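Local coordinates for protein mannitol dehydrogenase (Helicobacter pylori, PDB 3TWO) that probably reduces cinnamyl aldehydes to their alcohols, and the reverse, as a zinc-containing cinnamyl-alcohol dehydrogenase that uses NADP(H), at residues A201-K213 with V221-L235. Residues are numbered along the deposited sequence; the frame is centred on the assembly and turned at random.
Sequences AEVSVFARNEHKK and VKHFYTDPKQCKEEL. With NDP (NADPH dihydro-nicotinamide-adenine-dinucleotide phosphate), chain F.
F224 lies across the chain that leaves strand 202-206 and is held there from several sides. K213 CA sits over one face of its ring, a CH-pi contact 3.9 Å from the centroid. The extended K213 chain then runs obliquely past the ring toward F224 CB. N209 O meets the ring edge in plane, 3.4 Å from F224 CE2. V205 CG1 and A207 CB also touch the ring. F224 CG is anti to the backbone N (chi1 -166°), which carries the ring out to these partners. On the same face of the sheet, V205 CG2 meets V221 CG2 at 3.6 Å.

The other face carries S204, F206, H223 and Y225. The F206 and Y225 side chains lie side by side and point the same way. Their planes are inclined at 35°, and Y225 CD1 comes over one face of F206. C231 CB and L235 CD1 approach the edge of F206, with L235 CD1 in its plane. S204 OG and H223 ND1 form a weak hydrogen bond at the imidazole edge.

Between the two faces the backbones pair in parallel. H223 O accepts from V205 N, V205 O from Y225 N (2.7 Å), and Y225 O from A207 N.

Just past the strand, R208 grips the 2'-phosphate of NADPH with NE to O2X (2.9 Å) and NH2 to O3X (2.7 Å). Its guanidinium face also lies over adenine N7A. This contact to the extra phosphate is consistent with NADP(H) use.

The unit is a beta-alpha-beta crossover of the Rossmann fold, linked by helix 213-218. Within this chain, strand 223-225 is an outermost strand of the parallel sheet, and strand 202-206 separates it from strand 179-183. Helix 187-198 packs on V203, V205 and V221, while Y251 of helix 248-252 meets F206 edge-to-face.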
ATOM      1  N   ALA B 201      -9.992  16.181  13.606  1.00 28.23           N
ATOM      2  CA  ALA B 201      -9.112  15.066  13.971  1.00 27.65           C
ATOM      3  C   ALA B 201      -8.416  15.269  15.290  1.00 28.89           C
ATOM      4  O   ALA B 201      -8.251  16.394  15.775  1.00 28.36           O
ATOM      5  CB  ALA B 201      -8.071  14.796  12.924  1.00 25.75           C
ATOM      6  N   GLU B 202      -7.999  14.152  15.862  1.00 28.83           N
ATOM      7  CA  GLU B 202      -7.147  14.163  17.008  1.00 29.82           C
ATOM      8  C   GLU B 202      -5.749  13.915  16.414  1.00 28.60           C
ATOM      9  O   GLU B 202      -5.506  12.849  15.850  1.00 27.39           O
ATOM     10  CB  GLU B 202      -7.571  13.055  17.990  1.00 29.48           C
ATOM     11  CG  GLU B 202      -6.912  13.216  19.270  1.00 36.94           C
ATOM     12  CD  GLU B 202      -7.380  12.218  20.363  1.00 46.22           C
ATOM     13  OE1 GLU B 202      -7.332  12.641  21.530  1.00 53.98           O
ATOM     14  OE2 GLU B 202      -7.784  11.053  20.102  1.00 47.17           O
ATOM     15  N   VAL B 203      -4.837  14.882  16.577  1.00 28.23           N
ATOM     16  CA  VAL B 203      -3.624  14.890  15.773  1.00 27.56           C
ATOM     17  C   VAL B 203      -2.371  14.574  16.562  1.00 28.43           C
ATOM     18  O   VAL B 203      -2.125  15.159  17.629  1.00 30.19           O
ATOM     19  CB  VAL B 203      -3.484  16.255  15.059  1.00 26.91           C
ATOM     20  CG1 VAL B 203      -2.229  16.301  14.153  1.00 24.10           C
ATOM     21  CG2 VAL B 203      -4.753  16.497  14.241  1.00 24.92           C
ATOM     22  N   SER B 204      -1.568  13.646  16.053  1.00 27.72           N
ATOM     23  CA  SER B 204      -0.267  13.340  16.661  1.00 26.57           C
ATOM     24  C   SER B 204       0.804  13.793  15.647  1.00 26.80           C
ATOM     25  O   SER B 204       0.634  13.593  14.424  1.00 25.79           O
ATOM     26  CB  SER B 204      -0.115  11.833  16.929  1.00 26.26           C
ATOM     27  OG  SER B 204      -1.080  11.333  17.853  1.00 26.27           O
ATOM     28  N   VAL B 205       1.906  14.370  16.143  1.00 25.86           N
ATOM     29  CA  VAL B 205       2.978  14.763  15.243  1.00 25.58           C
ATOM     30  C   VAL B 205       4.252  13.933  15.533  1.00 26.02           C
ATOM     31  O   VAL B 205       4.579  13.622  16.708  1.00 25.12           O
ATOM     32  CB  VAL B 205       3.237  16.295  15.374  1.00 26.66           C
ATOM     33  CG1 VAL B 205       4.535  16.715  14.721  1.00 23.16           C
ATOM     34  CG2 VAL B 205       2.080  17.042  14.765  1.00 24.88           C
ATOM     35  N   PHE B 206       4.978  13.586  14.482  1.00 25.48           N
ATOM     36  CA  PHE B 206       6.251  12.850  14.687  1.00 26.77           C
ATOM     37  C   PHE B 206       7.308  13.704  14.077  1.00 26.15           C
ATOM     38  O   PHE B 206       7.230  13.963  12.877  1.00 25.67           O
ATOM     39  CB  PHE B 206       6.245  11.474  13.995  1.00 25.33           C
ATOM     40  CG  PHE B 206       5.177  10.543  14.528  1.00 25.57           C
ATOM     41  CD1 PHE B 206       3.862  10.629  14.077  1.00 27.94           C
ATOM     42  CD2 PHE B 206       5.489   9.586  15.472  1.00 27.96           C
ATOM     43  CE1 PHE B 206       2.855   9.723  14.587  1.00 28.14           C
ATOM     44  CE2 PHE B 206       4.515   8.711  15.998  1.00 27.14           C
ATOM     45  CZ  PHE B 206       3.207   8.793  15.557  1.00 25.17           C
ATOM     46  N   ALA B 207       8.258  14.153  14.889  1.00 25.42           N
ATOM     47  CA  ALA B 207       9.370  15.030  14.420  1.00 26.32           C
ATOM     48  C   ALA B 207      10.683  14.334  14.869  1.00 27.07           C
ATOM     49  O   ALA B 207      10.606  13.180  15.311  1.00 26.90           O
ATOM     50  CB  ALA B 207       9.231  16.478  14.995  1.00 25.00           C
ATOM     51  N   ARG B 208      11.859  14.992  14.738  1.00 26.08           N
ATOM     52  CA  ARG B 208      13.108  14.381  15.180  1.00 27.99           C
ATOM     53  C   ARG B 208      13.631  15.019  16.481  1.00 30.07           C
ATOM     54  O   ARG B 208      14.550  14.478  17.122  1.00 30.65           O
ATOM     55  CB  ARG B 208      14.198  14.394  14.065  1.00 27.57           C
ATOM     56  CG  ARG B 208      13.809  13.513  12.836  1.00 25.81           C
ATOM     57  CD  ARG B 208      15.017  13.359  11.860  1.00 25.38           C
ATOM     58  NE  ARG B 208      15.355  14.615  11.167  1.00 26.95           N
ATOM     59  CZ  ARG B 208      16.257  14.664  10.198  1.00 30.18           C
ATOM     60  NH1 ARG B 208      16.902  13.547   9.892  1.00 27.62           N
ATOM     61  NH2 ARG B 208      16.546  15.813   9.545  1.00 28.22           N
ATOM     62  N   ASN B 209      13.026  16.130  16.913  1.00 29.96           N
ATOM     63  CA  ASN B 209      13.355  16.638  18.242  1.00 31.35           C
ATOM     64  C   ASN B 209      12.175  17.482  18.679  1.00 31.91           C
ATOM     65  O   ASN B 209      11.160  17.527  17.983  1.00 29.16           O
ATOM     66  CB  ASN B 209      14.633  17.484  18.137  1.00 31.78           C
ATOM     67  CG  ASN B 209      14.549  18.487  16.956  1.00 30.29           C
ATOM     68  OD1 ASN B 209      13.698  19.354  16.965  1.00 29.79           O
ATOM     69  ND2 ASN B 209      15.405  18.335  15.942  1.00 28.26           N
ATOM     70  N   GLU B 210      12.326  18.199  19.799  1.00 33.15           N
ATOM     71  CA  GLU B 210      11.227  18.956  20.360  1.00 33.26           C
ATOM     72  C   GLU B 210      11.340  20.442  20.122  1.00 34.23           C
ATOM     73  O   GLU B 210      10.638  21.228  20.790  1.00 33.96           O
ATOM     74  CB  GLU B 210      11.105  18.676  21.858  1.00 35.20           C
ATOM     75  CG  GLU B 210      10.736  17.225  22.129  1.00 36.53           C
ATOM     76  CD  GLU B 210      10.150  16.994  23.520  1.00 42.60           C
ATOM     77  OE1 GLU B 210      10.408  17.773  24.443  1.00 40.62           O
ATOM     78  OE2 GLU B 210       9.391  16.015  23.691  1.00 45.73           O
ATOM     79  N   HIS B 211      12.152  20.847  19.128  1.00 33.99           N
ATOM     80  CA  HIS B 211      12.331  22.282  18.891  1.00 34.28           C
ATOM     81  C   HIS B 211      11.036  23.033  18.555  1.00 33.41           C
ATOM     82  O   HIS B 211      10.908  24.219  18.891  1.00 34.41           O
ATOM     83  CB  HIS B 211      13.453  22.634  17.866  1.00 33.47           C
ATOM     84  CG  HIS B 211      14.810  22.109  18.226  1.00 37.14           C
ATOM     85  ND1 HIS B 211      15.796  21.910  17.278  1.00 40.05           N
ATOM     86  CD2 HIS B 211      15.332  21.690  19.408  1.00 38.41           C
ATOM     87  CE1 HIS B 211      16.869  21.406  17.864  1.00 41.42           C
ATOM     88  NE2 HIS B 211      16.616  21.268  19.155  1.00 39.28           N
ATOM     89  N   LYS B 212      10.089  22.362  17.914  1.00 31.95           N
ATOM     90  CA  LYS B 212       8.820  23.001  17.541  1.00 32.42           C
ATOM     91  C   LYS B 212       7.594  22.412  18.262  1.00 32.28           C
ATOM     92  O   LYS B 212       6.468  22.610  17.833  1.00 32.10           O
ATOM     93  CB  LYS B 212       8.652  22.942  16.015  1.00 31.40           C
ATOM     94  CG  LYS B 212       9.870  23.575  15.304  1.00 33.73           C
ATOM     95  CD  LYS B 212       9.784  23.564  13.759  1.00 32.01           C
ATOM     96  CE  LYS B 212       9.766  22.172  13.189  1.00 28.34           C
ATOM     97  NZ  LYS B 212      10.033  22.229  11.683  1.00 27.44           N
ATOM     98  N   LYS B 213       7.814  21.702  19.362  1.00 31.83           N
ATOM     99  CA  LYS B 213       6.691  21.113  20.098  1.00 32.62           C
ATOM    100  C   LYS B 213       5.649  22.181  20.523  1.00 33.56           C
ATOM    101  O   LYS B 213       4.461  21.969  20.348  1.00 33.81           O
ATOM    102  CB  LYS B 213       7.201  20.349  21.315  1.00 33.36           C
ATOM    103  CG  LYS B 213       6.137  19.920  22.240  1.00 32.60           C
ATOM    104  CD  LYS B 213       6.607  18.845  23.165  1.00 33.68           C
ATOM    105  CE  LYS B 213       5.352  18.216  23.889  1.00 33.30           C
ATOM    106  NZ  LYS B 213       5.850  17.459  25.026  1.00 33.71           N
ATOM    107  N   VAL B 221      -2.348  20.190  18.404  1.00 29.76           N
ATOM    108  CA  VAL B 221      -1.831  18.823  18.380  1.00 30.36           C
ATOM    109  C   VAL B 221      -1.960  18.229  19.761  1.00 32.34           C
ATOM    110  O   VAL B 221      -1.703  18.932  20.773  1.00 32.88           O
ATOM    111  CB  VAL B 221      -0.369  18.817  17.941  1.00 30.11           C
ATOM    112  CG1 VAL B 221       0.256  17.453  18.139  1.00 28.99           C
ATOM    113  CG2 VAL B 221      -0.312  19.211  16.456  1.00 28.83           C
ATOM    114  N   LYS B 222      -2.392  16.970  19.815  1.00 31.52           N
ATOM    115  CA  LYS B 222      -2.636  16.348  21.101  1.00 33.29           C
ATOM    116  C   LYS B 222      -1.423  15.506  21.592  1.00 32.67           C
ATOM    117  O   LYS B 222      -1.190  15.409  22.790  1.00 31.88           O
ATOM    118  CB  LYS B 222      -3.959  15.559  21.089  1.00 33.34           C
ATOM    119  CG  LYS B 222      -5.142  16.189  22.083  1.00 41.07           C
ATOM    120  CD  LYS B 222      -5.782  17.614  21.665  1.00 43.90           C
ATOM    121  CE  LYS B 222      -7.355  17.593  21.543  1.00 47.13           C
ATOM    122  NZ  LYS B 222      -7.885  16.632  20.440  1.00 48.41           N
ATOM    123  N   HIS B 223      -0.655  14.920  20.671  1.00 30.92           N
ATOM    124  CA  HIS B 223       0.554  14.175  21.058  1.00 30.57           C
ATOM    125  C   HIS B 223       1.698  14.563  20.157  1.00 29.86           C
ATOM    126  O   HIS B 223       1.518  14.749  18.934  1.00 29.31           O
ATOM    127  CB  HIS B 223       0.389  12.649  20.984  1.00 31.75           C
ATOM    128  CG  HIS B 223      -0.786  12.116  21.742  1.00 32.58           C
ATOM    129  ND1 HIS B 223      -1.997  11.848  21.137  1.00 34.11           N
ATOM    130  CD2 HIS B 223      -0.941  11.804  23.048  1.00 34.62           C
ATOM    131  CE1 HIS B 223      -2.851  11.403  22.036  1.00 32.90           C
ATOM    132  NE2 HIS B 223      -2.230  11.353  23.200  1.00 36.85           N
ATOM    133  N   PHE B 224       2.870  14.709  20.769  1.00 28.89           N
ATOM    134  CA  PHE B 224       4.054  15.074  20.033  1.00 28.02           C
ATOM    135  C   PHE B 224       5.070  13.979  20.291  1.00 28.10           C
ATOM    136  O   PHE B 224       5.384  13.732  21.423  1.00 26.80           O
ATOM    137  CB  PHE B 224       4.630  16.413  20.525  1.00 28.04           C
ATOM    138  CG  PHE B 224       5.653  16.990  19.592  1.00 28.35           C
ATOM    139  CD1 PHE B 224       5.272  17.870  18.563  1.00 26.74           C
ATOM    140  CD2 PHE B 224       6.982  16.647  19.709  1.00 29.36           C
ATOM    141  CE1 PHE B 224       6.179  18.384  17.707  1.00 27.26           C
ATOM    142  CE2 PHE B 224       7.908  17.199  18.813  1.00 28.41           C
ATOM    143  CZ  PHE B 224       7.506  18.043  17.813  1.00 24.40           C
ATOM    144  N   TYR B 225       5.590  13.338  19.246  1.00 27.55           N
ATOM    145  CA  TYR B 225       6.641  12.321  19.440  1.00 27.77           C
ATOM    146  C   TYR B 225       7.923  12.682  18.718  1.00 27.85           C
ATOM    147  O   TYR B 225       7.892  13.384  17.687  1.00 26.28           O
ATOM    148  CB  TYR B 225       6.147  11.010  18.896  1.00 28.24           C
ATOM    149  CG  TYR B 225       4.838  10.560  19.525  1.00 28.84           C
ATOM    150  CD1 TYR B 225       3.670  10.444  18.721  1.00 28.72           C
ATOM    151  CD2 TYR B 225       4.751  10.273  20.905  1.00 28.44           C
ATOM    152  CE1 TYR B 225       2.482  10.028  19.260  1.00 26.14           C
ATOM    153  CE2 TYR B 225       3.552   9.824  21.465  1.00 29.05           C
ATOM    154  CZ  TYR B 225       2.427   9.690  20.609  1.00 28.23           C
ATOM    155  OH  TYR B 225       1.223   9.293  21.076  1.00 27.03           O
ATOM    156  N   THR B 226       9.053  12.239  19.265  1.00 28.88           N
ATOM    157  CA  THR B 226      10.339  12.423  18.564  1.00 29.11           C
ATOM    158  C   THR B 226      10.827  11.074  17.974  1.00 30.26           C
ATOM    159  O   THR B 226      11.920  10.986  17.419  1.00 29.67           O
ATOM    160  CB  THR B 226      11.410  13.031  19.491  1.00 29.56           C
ATOM    161  OG1 THR B 226      11.490  12.249  20.682  1.00 29.58           O
ATOM    162  CG2 THR B 226      11.065  14.514  19.866  1.00 26.15           C
ATOM    163  N   ASP B 227      10.004  10.039  18.067  1.00 30.10           N
ATOM    164  CA  ASP B 227      10.365   8.762  17.490  1.00 30.93           C
ATOM    165  C   ASP B 227       9.073   8.024  17.372  1.00 30.91           C
ATOM    166  O   ASP B 227       8.262   8.044  18.325  1.00 30.92           O
ATOM    167  CB  ASP B 227      11.245   7.993  18.456  1.00 32.21           C
ATOM    168  CG  ASP B 227      11.912   6.767  17.818  1.00 36.11           C
ATOM    169  OD1 ASP B 227      11.241   5.838  17.385  1.00 36.90           O
ATOM    170  OD2 ASP B 227      13.142   6.734  17.786  1.00 42.90           O
ATOM    171  N   PRO B 228       8.853   7.359  16.225  1.00 30.92           N
ATOM    172  CA  PRO B 228       7.590   6.622  16.103  1.00 30.95           C
ATOM    173  C   PRO B 228       7.386   5.584  17.189  1.00 31.39           C
ATOM    174  O   PRO B 228       6.243   5.281  17.514  1.00 31.88           O
ATOM    175  CB  PRO B 228       7.656   5.972  14.700  1.00 31.31           C
ATOM    176  CG  PRO B 228       9.057   6.111  14.250  1.00 32.21           C
ATOM    177  CD  PRO B 228       9.671   7.291  14.994  1.00 30.90           C
ATOM    178  N   LYS B 229       8.454   5.063  17.794  1.00 32.40           N
ATOM    179  CA  LYS B 229       8.289   3.979  18.778  1.00 34.02           C
ATOM    180  C   LYS B 229       7.624   4.470  20.049  1.00 33.44           C
ATOM    181  O   LYS B 229       7.178   3.664  20.847  1.00 33.52           O
ATOM    182  CB  LYS B 229       9.631   3.409  19.173  1.00 34.66           C
ATOM    183  CG  LYS B 229       9.929   2.199  18.403  1.00 39.64           C
ATOM    184  CD  LYS B 229      11.270   2.309  17.666  1.00 46.34           C
ATOM    185  CE  LYS B 229      11.103   2.983  16.316  1.00 46.10           C
ATOM    186  NZ  LYS B 229      12.246   3.881  16.109  1.00 43.92           N
ATOM    187  N   GLN B 230       7.644   5.791  20.256  1.00 32.45           N
ATOM    188  CA  GLN B 230       6.988   6.381  21.440  1.00 31.93           C
ATOM    189  C   GLN B 230       5.466   6.353  21.305  1.00 31.85           C
ATOM    190  O   GLN B 230       4.751   6.560  22.270  1.00 33.56           O
ATOM    191  CB  GLN B 230       7.471   7.804  21.714  1.00 30.77           C
ATOM    192  CG  GLN B 230       8.982   7.990  21.713  1.00 28.11           C
ATOM    193  CD  GLN B 230       9.400   9.430  21.496  1.00 30.91           C
ATOM    194  OE1 GLN B 230       8.589  10.289  21.140  1.00 34.22           O
ATOM    195  NE2 GLN B 230      10.684   9.695  21.633  1.00 28.22           N
ATOM    196  N   CYS B 231       4.938   6.107  20.123  1.00 30.20           N
ATOM    197  CA  CYS B 231       3.485   6.172  20.016  1.00 31.02           C
ATOM    198  C   CYS B 231       2.885   4.847  20.449  1.00 32.26           C
ATOM    199  O   CYS B 231       3.131   3.836  19.856  1.00 31.70           O
ATOM    200  CB  CYS B 231       3.051   6.549  18.589  1.00 29.52           C
ATOM    201  SG  CYS B 231       1.263   6.385  18.281  1.00 28.89           S
ATOM    202  N   LYS B 232       2.087   4.858  21.503  1.00 35.98           N
ATOM    203  CA  LYS B 232       1.615   3.610  22.051  1.00 38.06           C
ATOM    204  C   LYS B 232       0.164   3.311  21.664  1.00 38.45           C
ATOM    205  O   LYS B 232      -0.464   2.455  22.247  1.00 39.71           O
ATOM    206  CB  LYS B 232       1.865   3.610  23.566  1.00 40.08           C
ATOM    207  CG  LYS B 232       3.369   3.678  23.844  1.00 42.10           C
ATOM    208  CD  LYS B 232       3.948   2.238  23.661  1.00 46.96           C
ATOM    209  CE  LYS B 232       5.417   2.166  23.148  1.00 49.20           C
ATOM    210  NZ  LYS B 232       6.313   3.217  23.670  1.00 46.79           N
ATOM    211  N   GLU B 233      -0.331   3.974  20.633  1.00 36.38           N
ATOM    212  CA  GLU B 233      -1.749   4.025  20.342  1.00 37.11           C
ATOM    213  C   GLU B 233      -1.907   3.626  18.884  1.00 36.37           C
ATOM    214  O   GLU B 233      -1.021   3.877  18.103  1.00 36.37           O
ATOM    215  CB  GLU B 233      -2.118   5.506  20.473  1.00 37.61           C
ATOM    216  CG  GLU B 233      -3.505   5.886  20.160  1.00 39.00           C
ATOM    217  CD  GLU B 233      -3.861   7.267  20.698  1.00 38.52           C
ATOM    218  OE1 GLU B 233      -3.159   8.276  20.485  1.00 36.50           O
ATOM    219  OE2 GLU B 233      -4.919   7.343  21.313  1.00 41.88           O
ATOM    220  N   GLU B 234      -3.020   3.031  18.484  1.00 35.56           N
ATOM    221  CA  GLU B 234      -3.265   2.829  17.050  1.00 33.54           C
ATOM    222  C   GLU B 234      -3.886   4.063  16.380  1.00 32.53           C
ATOM    223  O   GLU B 234      -4.845   4.630  16.898  1.00 32.30           O
ATOM    224  CB  GLU B 234      -4.189   1.637  16.868  1.00 34.77           C
ATOM    225  CG  GLU B 234      -3.599   0.345  17.389  1.00 38.21           C
ATOM    226  CD  GLU B 234      -4.351  -0.876  16.871  1.00 46.16           C
ATOM    227  OE1 GLU B 234      -3.681  -1.706  16.207  1.00 51.29           O
ATOM    228  OE2 GLU B 234      -5.592  -1.003  17.082  1.00 46.84           O
ATOM    229  N   LEU B 235      -3.369   4.457  15.218  1.00 28.88           N
ATOM    230  CA  LEU B 235      -3.907   5.607  14.520  1.00 28.63           C
ATOM    231  C   LEU B 235      -4.757   5.149  13.349  1.00 28.26           C
ATOM    232  O   LEU B 235      -4.538   4.077  12.845  1.00 28.33           O
ATOM    233  CB  LEU B 235      -2.769   6.542  14.031  1.00 26.59           C
ATOM    234  CG  LEU B 235      -1.770   6.901  15.165  1.00 27.31           C
ATOM    235  CD1 LEU B 235      -0.720   7.948  14.731  1.00 26.87           C
ATOM    236  CD2 LEU B 235      -2.519   7.462  16.334  1.00 22.88           C
TER
HETATM  237  PA  NDP F 602      10.536  20.618   4.576  1.00 22.95           P
HETATM  238  O1A NDP F 602      11.915  20.292   4.975  1.00 23.98           O
HETATM  239  O2A NDP F 602       9.637  21.755   5.193  1.00 22.23           O
HETATM  240  O5B NDP F 602       9.957  19.700   5.793  1.00 18.73           O
HETATM  241  C5B NDP F 602      10.484  18.296   6.078  1.00 22.07           C
HETATM  242  C4B NDP F 602      10.274  18.014   7.561  1.00 24.96           C
HETATM  243  O4B NDP F 602      10.486  16.605   7.989  1.00 25.16           O
HETATM  244  C3B NDP F 602      11.244  18.899   8.376  1.00 23.70           C
HETATM  245  O3B NDP F 602      10.464  19.525   9.465  1.00 23.91           O
HETATM  246  C2B NDP F 602      12.255  17.862   8.936  1.00 22.89           C
HETATM  247  O2B NDP F 602      12.701  18.376  10.205  1.00 25.27           O
HETATM  248  C1B NDP F 602      11.350  16.636   9.202  1.00 23.88           C
HETATM  249  N9A NDP F 602      12.055  15.341   9.066  1.00 24.84           N
HETATM  250  C8A NDP F 602      13.092  15.098   8.233  1.00 22.01           C
HETATM  251  N7A NDP F 602      13.397  13.817   8.365  1.00 25.59           N
HETATM  252  C5A NDP F 602      12.579  13.263   9.255  1.00 21.63           C
HETATM  253  C6A NDP F 602      12.449  11.984   9.766  1.00 24.86           C
HETATM  254  N6A NDP F 602      13.262  10.935   9.398  1.00 25.24           N
HETATM  255  N1A NDP F 602      11.498  11.803  10.674  1.00 23.55           N
HETATM  256  C2A NDP F 602      10.674  12.750  11.067  1.00 24.21           C
HETATM  257  N3A NDP F 602      10.763  13.968  10.589  1.00 24.17           N
HETATM  258  C4A NDP F 602      11.726  14.238   9.690  1.00 22.90           C
HETATM  259  O3  NDP F 602       9.838  19.675   3.521  1.00 23.21           O
HETATM  260  PN  NDP F 602       8.516  19.934   2.802  1.00 23.94           P
HETATM  261  O1N NDP F 602       7.359  19.887   3.725  1.00 25.77           O
HETATM  262  O2N NDP F 602       8.523  21.106   1.785  1.00 24.60           O
HETATM  263  O5D NDP F 602       8.463  18.671   1.865  1.00 21.35           O
HETATM  264  C5D NDP F 602       8.665  17.319   2.505  1.00 17.90           C
HETATM  265  C4D NDP F 602       8.815  16.199   1.391  1.00 18.11           C
HETATM  266  O4D NDP F 602       7.553  16.274   0.701  1.00 19.25           O
HETATM  267  C3D NDP F 602       9.928  16.431   0.334  1.00 19.29           C
HETATM  268  O3D NDP F 602      10.537  15.147   0.023  1.00 20.85           O
HETATM  269  C2D NDP F 602       9.117  17.032  -0.837  1.00 20.46           C
HETATM  270  O2D NDP F 602       9.727  16.742  -2.046  1.00 20.71           O
HETATM  271  C1D NDP F 602       7.818  16.199  -0.725  1.00 21.96           C
HETATM  272  N1N NDP F 602       6.656  16.753  -1.500  1.00 23.42           N
HETATM  273  C2N NDP F 602       5.833  15.841  -2.198  1.00 26.26           C
HETATM  274  C3N NDP F 602       4.745  16.291  -2.929  1.00 25.22           C
HETATM  275  C7N NDP F 602       3.829  15.268  -3.597  1.00 26.91           C
HETATM  276  O7N NDP F 602       3.790  14.094  -3.195  1.00 25.37           O
HETATM  277  N7N NDP F 602       2.927  15.789  -4.421  1.00 21.73           N
HETATM  278  C4N NDP F 602       4.487  17.680  -3.005  1.00 27.05           C
HETATM  279  C5N NDP F 602       5.284  18.610  -2.275  1.00 22.11           C
HETATM  280  C6N NDP F 602       6.363  18.165  -1.540  1.00 20.61           C
HETATM  281  P2B NDP F 602      14.190  18.321  10.680  1.00 24.32           P
HETATM  282  O1X NDP F 602      14.498  19.851  11.182  1.00 23.87           O
HETATM  283  O2X NDP F 602      14.363  17.245  11.660  1.00 23.96           O
HETATM  284  O3X NDP F 602      15.093  18.104   9.390  1.00 26.69           O